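Local coordinates for protein restriction endonuclease EcoP15I, modification subunit (Escherichia coli, PDB 4ZCF) that methylates the N6 of an adenine in one strand of its asymmetric DNA recognition site, using S-adenosyl-L-methionine, and joins the restriction subunit for DNA cleavage, at residues E327-I333 with M347-L353; G576-I581 with P605-Y611. All coordinates share one frame; numbering follows the deposited sequence.

Contact 1: E327-I333 with M347-L353; sequences EGYRYDI and MGYRFPL. With nucleotides of chain E.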
loop_
_atom_site.group_PDB
_atom_site.type_symbol
_atom_site.label_atom_id
_atom_site.label_comp_id
_atom_site.label_asym_id
_atom_site.label_seq_id
_atom_site.Cartn_x
_atom_site.Cartn_y
_atom_site.Cartn_z
ATOM N N GLU A 327 14.725 -30.105 6.901
ATOM C CA GLU A 327 15.954 -30.540 7.546
ATOM C C GLU A 327 16.754 -29.301 7.980
ATOM O O GLU A 327 16.872 -28.347 7.207
ATOM C CB GLU A 327 16.770 -31.398 6.568
ATOM C CG GLU A 327 17.076 -32.791 7.089
ATOM C CD GLU A 327 18.054 -32.832 8.245
ATOM O OE1 GLU A 327 19.168 -32.275 8.113
ATOM O OE2 GLU A 327 17.696 -33.412 9.293
ATOM N N GLY A 328 17.282 -29.334 9.203
ATOM C CA GLY A 328 18.046 -28.226 9.770
ATOM C C GLY A 328 19.528 -28.461 9.987
ATOM O O GLY A 328 20.202 -29.084 9.161
ATOM N N TYR A 329 20.047 -27.912 11.094
ATOM C CA TYR A 329 21.455 -28.007 11.488
ATOM C C TYR A 329 21.649 -29.217 12.393
ATOM O O TYR A 329 20.920 -29.380 13.365
ATOM C CB TYR A 329 21.920 -26.713 12.201
ATOM C CG TYR A 329 21.690 -25.453 11.388
ATOM C CD1 TYR A 329 22.619 -25.036 10.434
ATOM C CD2 TYR A 329 20.525 -24.698 11.541
ATOM C CE1 TYR A 329 22.399 -23.898 9.659
ATOM C CE2 TYR A 329 20.289 -23.564 10.760
ATOM C CZ TYR A 329 21.232 -23.169 9.819
ATOM O OH TYR A 329 21.036 -22.048 9.057
ATOM N N ARG A 330 22.619 -30.073 12.062
ATOM C CA ARG A 330 22.926 -31.268 12.837
ATOM C C ARG A 330 24.323 -31.157 13.458
ATOM O O ARG A 330 25.312 -30.961 12.751
ATOM C CB ARG A 330 22.793 -32.520 11.964
ATOM C CG ARG A 330 21.430 -32.682 11.296
ATOM C CD ARG A 330 20.430 -33.320 12.232
ATOM N NE ARG A 330 19.177 -33.680 11.568
ATOM C CZ ARG A 330 18.171 -34.292 12.183
ATOM N NH1 ARG A 330 18.273 -34.627 13.465
ATOM N NH2 ARG A 330 17.058 -34.592 11.517
ATOM N N TYR A 331 24.384 -31.208 14.788
ATOM C CA TYR A 331 25.618 -31.120 15.576
ATOM C C TYR A 331 25.349 -31.598 17.008
ATOM O O TYR A 331 24.191 -31.784 17.373
ATOM C CB TYR A 331 26.242 -29.695 15.540
ATOM C CG TYR A 331 25.281 -28.590 15.915
ATOM C CD1 TYR A 331 25.024 -28.287 17.247
ATOM C CD2 TYR A 331 24.617 -27.853 14.936
ATOM C CE1 TYR A 331 24.111 -27.295 17.597
ATOM C CE2 TYR A 331 23.697 -26.865 15.277
ATOM C CZ TYR A 331 23.436 -26.600 16.610
ATOM O OH TYR A 331 22.550 -25.620 16.969
ATOM N N ASP A 332 26.403 -31.797 17.806
ATOM C CA ASP A 332 26.274 -32.272 19.177
ATOM C C ASP A 332 26.294 -31.147 20.200
ATOM O O ASP A 332 27.228 -30.338 20.212
ATOM C CB ASP A 332 27.389 -33.294 19.527
ATOM C CG ASP A 332 27.314 -34.680 18.900
ATOM O OD1 ASP A 332 26.356 -34.944 18.136
ATOM O OD2 ASP A 332 28.220 -35.498 19.169
ATOM N N ILE A 333 25.286 -31.136 21.097
ATOM C CA ILE A 333 25.216 -30.201 22.223
ATOM C C ILE A 333 25.464 -31.071 23.457
ATOM O O ILE A 333 24.690 -31.993 23.731
ATOM C CB ILE A 333 23.899 -29.371 22.274
ATOM C CG1 ILE A 333 23.730 -28.550 20.959
ATOM C CG2 ILE A 333 23.880 -28.470 23.515
ATOM C CD1 ILE A 333 22.475 -27.994 20.722
ATOM N N MET A 347 13.879 -32.721 13.257
ATOM C CA MET A 347 14.292 -31.956 12.069
ATOM C C MET A 347 15.639 -31.262 12.265
ATOM O O MET A 347 16.077 -30.494 11.398
ATOM C CB MET A 347 13.210 -30.916 11.697
ATOM C CG MET A 347 11.853 -31.495 11.381
ATOM S SD MET A 347 11.914 -32.724 10.056
ATOM C CE MET A 347 10.204 -33.059 9.908
ATOM N N GLY A 348 16.300 -31.573 13.373
ATOM C CA GLY A 348 17.580 -30.974 13.735
ATOM C C GLY A 348 17.349 -29.596 14.317
ATOM O O GLY A 348 16.197 -29.201 14.512
ATOM N N TYR A 349 18.426 -28.835 14.542
ATOM C CA TYR A 349 18.360 -27.482 15.108
ATOM C C TYR A 349 18.008 -26.379 14.107
ATOM O O TYR A 349 18.093 -26.614 12.904
ATOM C CB TYR A 349 19.655 -27.147 15.874
ATOM C CG TYR A 349 19.959 -28.137 16.979
ATOM C CD1 TYR A 349 19.218 -28.147 18.158
ATOM C CD2 TYR A 349 20.969 -29.083 16.834
ATOM C CE1 TYR A 349 19.485 -29.061 19.174
ATOM C CE2 TYR A 349 21.255 -29.994 17.852
ATOM C CZ TYR A 349 20.499 -29.990 19.012
ATOM O OH TYR A 349 20.788 -30.874 20.023
ATOM N N ARG A 350 17.564 -25.194 14.625
ATOM C CA ARG A 350 17.250 -23.967 13.860
ATOM C C ARG A 350 18.442 -22.990 13.902
ATOM O O ARG A 350 18.472 -22.018 13.136
ATOM C CB ARG A 350 15.991 -23.251 14.415
ATOM C CG ARG A 350 16.160 -22.625 15.826
ATOM C CD ARG A 350 14.926 -21.929 16.332
ATOM N NE ARG A 350 13.758 -22.812 16.299
ATOM C CZ ARG A 350 12.525 -22.449 16.628
ATOM N NH1 ARG A 350 12.271 -21.202 17.014
ATOM N NH2 ARG A 350 11.529 -23.318 16.546
ATOM N N PHE A 351 19.378 -23.222 14.854
ATOM C CA PHE A 351 20.558 -22.398 15.086
ATOM C C PHE A 351 21.800 -23.038 14.524
ATOM O O PHE A 351 21.975 -24.234 14.744
ATOM C CB PHE A 351 20.798 -22.192 16.597
ATOM C CG PHE A 351 19.682 -21.526 17.353
ATOM C CD1 PHE A 351 19.487 -20.148 17.269
ATOM C CD2 PHE A 351 18.837 -22.267 18.172
ATOM C CE1 PHE A 351 18.441 -19.530 17.959
ATOM C CE2 PHE A 351 17.803 -21.643 18.880
ATOM C CZ PHE A 351 17.612 -20.276 18.763
ATOM N N PRO A 352 22.720 -22.269 13.875
ATOM C CA PRO A 352 24.015 -22.853 13.471
ATOM C C PRO A 352 24.864 -23.037 14.736
ATOM O O PRO A 352 24.644 -22.304 15.698
ATOM C CB PRO A 352 24.636 -21.756 12.583
ATOM C CG PRO A 352 23.569 -20.733 12.354
ATOM C CD PRO A 352 22.667 -20.831 13.546
ATOM N N LEU A 353 25.824 -23.989 14.761
ATOM C CA LEU A 353 26.703 -24.205 15.930
ATOM C C LEU A 353 27.253 -22.887 16.495
ATOM O O LEU A 353 27.246 -22.692 17.712
ATOM C CB LEU A 353 27.876 -25.127 15.581
ATOM C CG LEU A 353 28.114 -26.326 16.522
ATOM C CD1 LEU A 353 29.144 -27.280 15.946
ATOM C CD2 LEU A 353 28.503 -25.891 17.938
ATOM P P DC E 13 20.600 -17.591 13.525
ATOM O OP1 DC E 13 21.980 -17.152 13.815
ATOM O OP2 DC E 13 20.237 -19.008 13.774
ATOM O "O5'" DC E 13 19.613 -16.723 14.410
ATOM C "C5'" DC E 13 18.510 -17.538 14.928
ATOM C "C4'" DC E 13 17.269 -17.554 14.038
ATOM O "O4'" DC E 13 17.286 -18.419 12.869
ATOM C "C3'" DC E 13 16.009 -18.064 14.675
ATOM O "O3'" DC E 13 15.727 -17.271 15.826
ATOM C "C2'" DC E 13 15.116 -17.776 13.473
ATOM C "C1'" DC E 13 15.984 -18.249 12.307
ATOM N N1 DC E 13 15.402 -19.414 11.507
ATOM C C2 DC E 13 14.138 -19.293 10.868
ATOM O O2 DC E 13 13.504 -18.231 10.906
ATOM N N3 DC E 13 13.658 -20.334 10.121
ATOM C C4 DC E 13 14.352 -21.473 10.005
ATOM N N4 DC E 13 13.823 -22.448 9.250
ATOM C C5 DC E 13 15.624 -21.626 10.639
ATOM C C6 DC E 13 16.098 -20.600 11.378
ATOM P P DG E 15 10.668 -14.107 19.185
ATOM O OP1 DG E 15 10.208 -12.711 19.006
ATOM O OP2 DG E 15 12.075 -14.390 19.573
ATOM O "O5'" DG E 15 9.732 -14.947 20.189
ATOM C "C5'" DG E 15 8.327 -14.652 20.281
ATOM C "C4'" DG E 15 7.456 -15.850 20.643
ATOM O "O4'" DG E 15 7.487 -16.842 19.583
ATOM C "C3'" DG E 15 7.761 -16.590 21.962
ATOM O "O3'" DG E 15 6.537 -17.017 22.560
ATOM C "C2'" DG E 15 8.508 -17.825 21.478
ATOM C "C1'" DG E 15 7.703 -18.095 20.202
ATOM N N9 DG E 15 8.308 -19.047 19.299
ATOM C C8 DG E 15 9.641 -19.394 19.268
ATOM N N7 DG E 15 9.907 -20.240 18.321
ATOM C C5 DG E 15 8.660 -20.550 17.759
ATOM C C6 DG E 15 8.336 -21.406 16.676
ATOM O O6 DG E 15 9.123 -22.187 16.104
ATOM N N1 DG E 15 6.967 -21.378 16.344
ATOM C C2 DG E 15 6.039 -20.569 16.967
ATOM N N2 DG E 15 4.765 -20.657 16.555
ATOM N N3 DG E 15 6.342 -19.723 17.948
ATOM C C4 DG E 15 7.658 -19.783 18.320
ATOM P P DA E 12 23.585 -19.595 7.977
ATOM O OP1 DA E 12 24.761 -18.739 8.276
ATOM O OP2 DA E 12 23.684 -21.066 8.193
ATOM O "O5'" DA E 12 22.404 -18.989 8.852
ATOM C "C5'" DA E 12 22.142 -17.603 8.977
ATOM C "C4'" DA E 12 20.803 -17.426 9.669
ATOM O "O4'" DA E 12 19.730 -17.866 8.789
ATOM C "C3'" DA E 12 20.621 -18.206 10.967
ATOM O "O3'" DA E 12 20.208 -17.305 11.998
ATOM C "C2'" DA E 12 19.597 -19.281 10.587
ATOM C "C1'" DA E 12 18.753 -18.507 9.585
ATOM N N9 DA E 12 17.808 -19.223 8.719
ATOM C C8 DA E 12 17.920 -20.467 8.174
ATOM N N7 DA E 12 16.896 -20.791 7.405
ATOM C C5 DA E 12 16.019 -19.718 7.497
ATOM C C6 DA E 12 14.748 -19.429 6.929
ATOM N N6 DA E 12 14.029 -20.264 6.151
ATOM N N1 DA E 12 14.178 -18.244 7.226
ATOM C C2 DA E 12 14.795 -17.407 8.069
ATOM N N3 DA E 12 15.988 -17.559 8.620
ATOM C C4 DA E 12 16.572 -18.738 8.289
HETATM O O HOH W 1 22.877 -32.661 20.650
#
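The phenol of Tyr-331 reaches across to the other segment and gives its hydroxyl to a backbone carbonyl: OH lies 2.7 Å from Phe-351 O, approaching from over the carbonyl plane, away from the lone-pair directions. Chi1 of 53° places the Tyr-331 ring between its own backbone N and carbonyl carbon, leaning into a slot between two side chains. Leu-353 lays CG over one face; Tyr-349 covers the opposite one in an offset stack, with ring centroids 4.7 Å apart and planes at 24°. Ile-333 brings CD1 to 3.7 Å from the Tyr-349 ring centroid, over the same face that Tyr-331 meets, and a water joins Tyr-349 OH to the amide of Ile-333.

Next to this cluster the two backbones pair as a single antiparallel hydrogen-bonded bridge: Tyr-329 N to Tyr-349 O is 3.0 Å and nearly straight, and Tyr-349 N to Tyr-329 O is 2.8 Å. Beside it, the Arg-330 guanidinium lies flat over the Gly-348 amide while NE and NH2 both grip Glu-327 OE2, which lies in the guanidinium plane.

On the DNA side, Pro-352 covers one face of the Tyr-329 ring, whose OH donates to DA12 of chain E, 3.0 Å from OP2. Arg-350 turns away from the first segment, its NE tied to the carbonyl of His-322, and meets the guanine of DG15 of chain E edge-on, NH1 at 2.9 Å from N7 and NH2 at 2.7 Å from O6. A fork of this kind on N7 and O6 is the classic way an arginine reads a guanine from the major groove; with the tyrosine holding a backbone phosphate, the contact is consistent with a loop that both grips the DNA and helps to read its sequence.

Contact 2: G576-I581 with P605-Y611; sequences GRLYLI and PNKVVFY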
loop_
_atom_site.group_PDB
_atom_site.type_symbol
_atom_site.label_atom_id
_atom_site.label_comp_id
_atom_site.label_asym_id
_atom_site.label_seq_id
_atom_site.Cartn_x
_atom_site.Cartn_y
_atom_site.Cartn_z
ATOM N N GLY A 576 6.994 32.182 9.757
ATOM C CA GLY A 576 7.872 33.026 8.951
ATOM C C GLY A 576 7.211 33.979 7.969
ATOM O O GLY A 576 7.895 34.842 7.417
ATOM N N ARG A 577 5.895 33.833 7.706
ATOM C CA ARG A 577 5.201 34.728 6.784
ATOM C C ARG A 577 4.352 35.794 7.486
ATOM O O ARG A 577 3.676 35.490 8.475
ATOM C CB ARG A 577 4.469 33.993 5.630
ATOM C CG ARG A 577 3.938 32.600 5.926
ATOM C CD ARG A 577 4.500 31.534 5.000
ATOM N NE ARG A 577 3.944 30.210 5.309
ATOM C CZ ARG A 577 4.644 29.157 5.732
ATOM N NH1 ARG A 577 5.960 29.246 5.900
ATOM N NH2 ARG A 577 4.035 28.007 5.983
ATOM N N LEU A 578 4.429 37.057 7.001
ATOM C CA LEU A 578 3.698 38.202 7.568
ATOM C C LEU A 578 2.540 38.648 6.682
ATOM O O LEU A 578 2.735 38.935 5.511
ATOM C CB LEU A 578 4.652 39.365 7.877
ATOM C CG LEU A 578 4.029 40.657 8.419
ATOM C CD1 LEU A 578 3.815 40.597 9.939
ATOM C CD2 LEU A 578 4.888 41.851 8.061
ATOM N N TYR A 579 1.336 38.733 7.259
ATOM C CA TYR A 579 0.116 39.102 6.537
ATOM C C TYR A 579 -0.350 40.534 6.760
ATOM O O TYR A 579 -0.531 40.970 7.896
ATOM C CB TYR A 579 -1.016 38.097 6.837
ATOM C CG TYR A 579 -0.647 36.684 6.458
ATOM C CD1 TYR A 579 0.151 35.898 7.294
ATOM C CD2 TYR A 579 -1.041 36.145 5.237
ATOM C CE1 TYR A 579 0.524 34.604 6.931
ATOM C CE2 TYR A 579 -0.667 34.856 4.863
ATOM C CZ TYR A 579 0.119 34.094 5.710
ATOM O OH TYR A 579 0.492 32.832 5.341
ATOM N N LEU A 580 -0.568 41.260 5.666
ATOM C CA LEU A 580 -1.087 42.624 5.725
ATOM C C LEU A 580 -2.384 42.651 4.929
ATOM O O LEU A 580 -2.363 42.829 3.710
ATOM C CB LEU A 580 -0.080 43.691 5.241
ATOM C CG LEU A 580 1.379 43.578 5.648
ATOM C CD1 LEU A 580 2.218 44.580 4.892
ATOM C CD2 LEU A 580 1.570 43.739 7.130
ATOM N N ILE A 581 -3.509 42.401 5.626
ATOM C CA ILE A 581 -4.850 42.342 5.051
ATOM C C ILE A 581 -5.559 43.706 5.121
ATOM O O ILE A 581 -6.162 44.132 4.137
ATOM C CB ILE A 581 -5.724 41.198 5.675
ATOM C CG1 ILE A 581 -4.900 39.910 5.965
ATOM C CG2 ILE A 581 -6.999 40.942 4.842
ATOM C CD1 ILE A 581 -5.648 38.561 6.148
ATOM N N PRO A 605 10.607 37.444 10.026
ATOM C CA PRO A 605 9.868 36.964 8.842
ATOM C C PRO A 605 10.739 36.940 7.584
ATOM O O PRO A 605 11.706 37.688 7.478
ATOM C CB PRO A 605 8.697 37.941 8.715
ATOM C CG PRO A 605 9.137 39.178 9.392
ATOM C CD PRO A 605 10.299 38.861 10.308
ATOM N N ASN A 606 10.393 36.077 6.635
ATOM C CA ASN A 606 11.144 35.877 5.398
ATOM C C ASN A 606 10.247 36.010 4.182
ATOM O O ASN A 606 10.713 35.943 3.044
ATOM C CB ASN A 606 11.814 34.495 5.423
ATOM C CG ASN A 606 10.917 33.388 5.920
ATOM O OD1 ASN A 606 10.091 32.843 5.181
ATOM N ND2 ASN A 606 11.039 33.056 7.199
ATOM N N LYS A 607 8.963 36.217 4.429
ATOM C CA LYS A 607 7.937 36.327 3.403
ATOM C C LYS A 607 6.882 37.324 3.909
ATOM O O LYS A 607 6.511 37.278 5.089
ATOM C CB LYS A 607 7.322 34.924 3.172
ATOM C CG LYS A 607 6.558 34.741 1.873
ATOM C CD LYS A 607 5.856 33.381 1.886
ATOM C CE LYS A 607 4.490 33.417 1.243
ATOM N NZ LYS A 607 3.633 32.299 1.689
ATOM N N VAL A 608 6.451 38.260 3.035
ATOM C CA VAL A 608 5.421 39.274 3.350
ATOM C C VAL A 608 4.279 39.117 2.342
ATOM O O VAL A 608 4.508 39.215 1.135
ATOM C CB VAL A 608 5.954 40.741 3.440
ATOM C CG1 VAL A 608 4.867 41.700 3.924
ATOM C CG2 VAL A 608 7.178 40.839 4.342
ATOM N N VAL A 609 3.079 38.791 2.840
ATOM C CA VAL A 609 1.861 38.579 2.036
ATOM C C VAL A 609 0.846 39.705 2.335
ATOM O O VAL A 609 0.491 39.913 3.484
ATOM C CB VAL A 609 1.236 37.160 2.249
ATOM C CG1 VAL A 609 0.190 36.832 1.185
ATOM C CG2 VAL A 609 2.303 36.078 2.309
ATOM N N PHE A 610 0.394 40.424 1.313
ATOM C CA PHE A 610 -0.572 41.507 1.519
ATOM C C PHE A 610 -1.792 41.382 0.601
ATOM O O PHE A 610 -1.683 40.872 -0.513
ATOM C CB PHE A 610 0.101 42.899 1.402
ATOM C CG PHE A 610 0.565 43.253 0.007
ATOM C CD1 PHE A 610 1.827 42.875 -0.441
ATOM C CD2 PHE A 610 -0.276 43.919 -0.877
ATOM C CE1 PHE A 610 2.230 43.142 -1.752
ATOM C CE2 PHE A 610 0.139 44.201 -2.180
ATOM C CZ PHE A 610 1.387 43.806 -2.606
ATOM N N TYR A 611 -2.947 41.846 1.075
ATOM C CA TYR A 611 -4.192 41.819 0.310
ATOM C C TYR A 611 -4.254 42.992 -0.711
ATOM O O TYR A 611 -4.454 44.145 -0.322
ATOM C CB TYR A 611 -5.372 41.837 1.294
ATOM C CG TYR A 611 -6.746 41.773 0.679
ATOM C CD1 TYR A 611 -7.010 40.939 -0.400
ATOM C CD2 TYR A 611 -7.809 42.466 1.237
ATOM C CE1 TYR A 611 -8.286 40.861 -0.961
ATOM C CE2 TYR A 611 -9.083 42.418 0.672
ATOM C CZ TYR A 611 -9.321 41.603 -0.422
ATOM O OH TYR A 611 -10.587 41.507 -0.949
#
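Leu-578 sits astride Lys-607 and Val-609, its N 2.8 Å from Lys-607 O and its O 2.7 Å from Val-609 N. Strands 577-580 and 607-611 run parallel here, their axes 4.5 Å apart at closest approach, and zip together in the staggered pattern of a parallel ladder. Leu-580 repeats this two residues on, taking Val-609 O and receiving the amide of Tyr-611. At the start of the ladder Gly-576 O accepts from Asn-606 N at 2.9 Å, with a weak second bond from Lys-607 N.

The Asn-606 carboxamide curls back toward this glycine, ND2 lying 3.6 Å from Gly-576 CA. An alanine here would keep the backbone bond but is likely to open a gap beside Gly-576, where the carboxamide now packs.

Apolar packing divides between the two faces. Leu-578, Leu-580 and Val-608 gather on one, with Leu-580 CD1 4.0 Å from Val-608 CG1 and Leu-578 CD2 at the same methyl; on the other, Tyr-579 rests CD2 at 3.9 Å from Val-609 CB.

Charge is confined to the face of Tyr-579. Arg-577 NE and Lys-607 NZ stand 4.2 Å apart, but acids probably offset this crowding: Asp-553 binds Lys-607 and also takes the Tyr-579 hydroxyl, while Arg-577 pairs with Asp-575 and with Glu-134 of the neighbouring restriction-subunit chain.

Helix 587-598 carries the chain from the first strand to the second, so the pair is the parallel core of a beta-alpha-beta unit, set in the middle of a mixed sheet between strands 569-574 and 639-643.

In the fold
Contact 1 closes before contact 2 opens along the chain, and the two lie on opposite sides of its centre, about 70 Å between centres and about 51 Å between nearest atoms. They share no sheet or helix. Contact 1 belongs to the long irregular excursion between strand 313-318 and helix 353-361, within the DNA methylase part of the chain, and faces bound DNA. Contact 2 is buried in the five-stranded mixed sheet of the C-terminal domain, about 36 Å from the nucleic acid at its nearest atom, yet its charged face touches the restriction-subunit chain. These two places, one on DNA and one touching the partner chain, are thus far apart in the subunit.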